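Local coordinates for protein purine nucleoside phosphorylase (Schistosoma mansoni, PDB 5KO5) that catalyses the reversible phosphorolysis of purine nucleosides such as inosine and guanosine, releasing the free base and ribose 1-phosphate, at residues Asn57-Thr62 against Ala99-Val104. Residues are numbered along the deposited sequence; the frame is centred on the assembly and turned at random.
Sequences NFPKTT and ALPIRV
The ring of Phe58 lies against three side chains of helix 95-108. Pro101 covers part of one ring face with its CG, while its CB sits 3.9 Å from Phe58 CZ. Two methyls come at the ring obliquely: Leu100 CD2 reaches to 3.7 Å of Phe58 CD1, and Val104 CG2 approaches Phe58 CE1. Leu100 is the main bump on the helix side; its CG stands anti to the backbone N (chi1 -177°), which sends the forked end out to the loop. There CD2 fits the notch between the Phe58 ring and the backbone carbonyl of Asn57, 3.6 Å from Asn57 O, and CD1 packs on Asn57 CB. In this phosphorylase-superfamily fold, a mixed sheet with helices packed around it, the contact joins the loop linking antiparallel strands 47-51 and 69-75 to the helix ahead of strand 112-121. Pro101 leaves the helix kinked, as its N makes no bond to the preceding turn. The two proline rings reach toward each other: the same Pro101 CG also meets Pro59 CD at 4.2 Å, and so sits in the angle between the Phe58 ring and Pro59. Asn57 ND2 is hydrogen-bonded to Asn11 O of helix 9-23, whose Ala12, Ala15 and Ile19 also pack on Val104.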
ATOM      1  N   ASN A  57      17.287  22.616  -6.463  1.00 20.62           N
ATOM      2  CA  ASN A  57      16.172  21.876  -5.892  1.00 19.44           C
ATOM      3  C   ASN A  57      15.840  20.588  -6.632  1.00 21.10           C
ATOM      4  O   ASN A  57      14.866  19.935  -6.252  1.00 19.85           O
ATOM      5  CB  ASN A  57      14.885  22.705  -5.736  1.00 20.36           C
ATOM      6  CG  ASN A  57      15.105  23.938  -4.907  1.00 21.80           C
ATOM      7  OD1 ASN A  57      15.785  23.890  -3.880  1.00 22.15           O
ATOM      8  ND2 ASN A  57      14.568  25.065  -5.360  1.00 21.84           N
ATOM      9  N   PHE A  58      16.588  20.198  -7.662  1.00 19.37           N
ATOM     10  CA  PHE A  58      16.310  18.919  -8.286  1.00 18.99           C
ATOM     11  C   PHE A  58      16.734  17.790  -7.351  1.00 18.29           C
ATOM     12  O   PHE A  58      17.662  17.947  -6.557  1.00 19.86           O
ATOM     13  CB  PHE A  58      17.016  18.791  -9.637  1.00 20.33           C
ATOM     14  CG  PHE A  58      16.074  18.872 -10.808  1.00 20.45           C
ATOM     15  CD1 PHE A  58      15.259  19.981 -10.977  1.00 21.37           C
ATOM     16  CD2 PHE A  58      15.981  17.834 -11.723  1.00 20.45           C
ATOM     17  CE1 PHE A  58      14.377  20.069 -12.045  1.00 21.52           C
ATOM     18  CE2 PHE A  58      15.096  17.910 -12.795  1.00 22.35           C
ATOM     19  CZ  PHE A  58      14.294  19.028 -12.956  1.00 22.21           C
ATOM     20  N   PRO A  59      16.047  16.651  -7.413  1.00 17.80           N
ATOM     21  CA  PRO A  59      16.368  15.535  -6.508  1.00 19.78           C
ATOM     22  C   PRO A  59      17.763  14.968  -6.730  1.00 20.65           C
ATOM     23  O   PRO A  59      18.248  14.871  -7.860  1.00 20.37           O
ATOM     24  CB  PRO A  59      15.286  14.493  -6.826  1.00 24.50           C
ATOM     25  CG  PRO A  59      14.681  14.925  -8.122  1.00 26.61           C
ATOM     26  CD  PRO A  59      14.845  16.402  -8.221  1.00 22.49           C
ATOM     27  N   LYS A  60      18.398  14.586  -5.626  1.00 20.46           N
ATOM     28  CA  LYS A  60      19.688  13.914  -5.685  1.00 20.75           C
ATOM     29  C   LYS A  60      19.498  12.484  -6.182  1.00 23.88           C
ATOM     30  O   LYS A  60      18.679  11.737  -5.643  1.00 22.79           O
ATOM     31  CB  LYS A  60      20.305  13.899  -4.287  1.00 23.58           C
ATOM     32  CG  LYS A  60      21.668  13.227  -4.195  1.00 25.64           C
ATOM     33  CD  LYS A  60      22.287  13.453  -2.819  1.00 35.46           C
ATOM     34  CE  LYS A  60      23.670  12.836  -2.715  1.00 44.44           C
ATOM     35  NZ  LYS A  60      24.620  13.435  -3.694  1.00 53.72           N
ATOM     36  N   THR A  61      20.255  12.100  -7.212  1.00 24.99           N
ATOM     37  CA  THR A  61      20.118  10.778  -7.820  1.00 26.92           C
ATOM     38  C   THR A  61      21.420   9.981  -7.802  1.00 27.69           C
ATOM     39  O   THR A  61      21.530   8.977  -8.513  1.00 27.34           O
ATOM     40  CB  THR A  61      19.595  10.883  -9.254  1.00 27.17           C
ATOM     41  OG1 THR A  61      20.589  11.501 -10.081  1.00 29.03           O
ATOM     42  CG2 THR A  61      18.328  11.718  -9.310  1.00 28.69           C
ATOM     43  N   THR A  62      22.407  10.394  -7.003  1.00 23.97           N
ATOM     44  CA  THR A  62      23.711   9.743  -7.070  1.00 25.49           C
ATOM     45  C   THR A  62      23.717   8.363  -6.417  1.00 29.31           C
ATOM     46  O   THR A  62      24.553   7.525  -6.768  1.00 27.59           O
ATOM     47  CB  THR A  62      24.781  10.645  -6.456  1.00 43.35           C
ATOM     48  OG1 THR A  62      24.442  10.928  -5.094  1.00 52.22           O
ATOM     49  CG2 THR A  62      24.873  11.955  -7.230  1.00 42.03           C
ATOM     50  N   ALA A  99       7.538  14.776  -7.785  1.00 12.33           N
ATOM     51  CA  ALA A  99       6.661  15.833  -8.269  1.00 13.28           C
ATOM     52  C   ALA A  99       7.423  17.046  -8.770  1.00 13.13           C
ATOM     53  O   ALA A  99       6.958  17.711  -9.704  1.00 14.68           O
ATOM     54  CB  ALA A  99       5.683  16.258  -7.177  1.00 13.57           C
ATOM     55  N   LEU A 100       8.572  17.362  -8.174  1.00 12.97           N
ATOM     56  CA  LEU A 100       9.220  18.627  -8.515  1.00 14.05           C
ATOM     57  C   LEU A 100       9.553  18.741  -9.997  1.00 14.35           C
ATOM     58  O   LEU A 100       9.231  19.780 -10.597  1.00 14.32           O
ATOM     59  CB  LEU A 100      10.405  18.927  -7.584  1.00 15.38           C
ATOM     60  CG  LEU A 100      11.034  20.289  -7.906  1.00 19.11           C
ATOM     61  CD1 LEU A 100      11.334  21.107  -6.658  1.00 26.56           C
ATOM     62  CD2 LEU A 100      12.293  20.109  -8.741  1.00 20.40           C
ATOM     63  N   PRO A 101      10.177  17.751 -10.645  1.00 13.44           N
ATOM     64  CA  PRO A 101      10.492  17.924 -12.074  1.00 14.30           C
ATOM     65  C   PRO A 101       9.277  18.162 -12.950  1.00 13.93           C
ATOM     66  O   PRO A 101       9.367  18.933 -13.917  1.00 14.68           O
ATOM     67  CB  PRO A 101      11.221  16.620 -12.431  1.00 17.04           C
ATOM     68  CG  PRO A 101      11.871  16.217 -11.151  1.00 15.66           C
ATOM     69  CD  PRO A 101      10.823  16.539 -10.101  1.00 13.85           C
ATOM     70  N   ILE A 102       8.150  17.496 -12.659  1.00 15.29           N
ATOM     71  CA  ILE A 102       6.947  17.705 -13.463  1.00 15.70           C
ATOM     72  C   ILE A 102       6.400  19.111 -13.247  1.00 13.61           C
ATOM     73  O   ILE A 102       5.949  19.778 -14.187  1.00 14.84           O
ATOM     74  CB  ILE A 102       5.883  16.646 -13.127  1.00 15.17           C
ATOM     75  CG1 ILE A 102       6.431  15.227 -13.282  1.00 21.12           C
ATOM     76  CG2 ILE A 102       4.660  16.860 -14.010  1.00 13.85           C
ATOM     77  CD1 ILE A 102       7.014  14.962 -14.630  1.00 21.19           C
ATOM     78  N   ARG A 103       6.410  19.572 -12.000  1.00 13.49           N
ATOM     79  CA  ARG A 103       5.976  20.936 -11.726  1.00 13.12           C
ATOM     80  C   ARG A 103       6.909  21.969 -12.349  1.00 14.28           C
ATOM     81  O   ARG A 103       6.448  23.036 -12.775  1.00 13.80           O
ATOM     82  CB  ARG A 103       5.816  21.114 -10.223  1.00 14.04           C
ATOM     83  CG  ARG A 103       4.620  20.317  -9.747  1.00 13.10           C
ATOM     84  CD  ARG A 103       4.397  20.353  -8.242  1.00 13.58           C
ATOM     85  NE  ARG A 103       3.120  19.698  -7.956  1.00 13.66           N
ATOM     86  CZ  ARG A 103       2.735  19.293  -6.756  1.00 14.05           C
ATOM     87  NH1 ARG A 103       3.517  19.494  -5.698  1.00 16.59           N
ATOM     88  NH2 ARG A 103       1.567  18.677  -6.618  1.00 14.86           N
ATOM     89  N   VAL A 104       8.208  21.667 -12.428  1.00 13.69           N
ATOM     90  CA  VAL A 104       9.119  22.526 -13.179  1.00 14.68           C
ATOM     91  C   VAL A 104       8.724  22.558 -14.650  1.00 15.24           C
ATOM     92  O   VAL A 104       8.685  23.627 -15.267  1.00 16.99           O
ATOM     93  CB  VAL A 104      10.573  22.067 -12.966  1.00 14.81           C
ATOM     94  CG1 VAL A 104      11.512  22.781 -13.933  1.00 17.72           C
ATOM     95  CG2 VAL A 104      10.980  22.331 -11.514  1.00 15.18           C
TER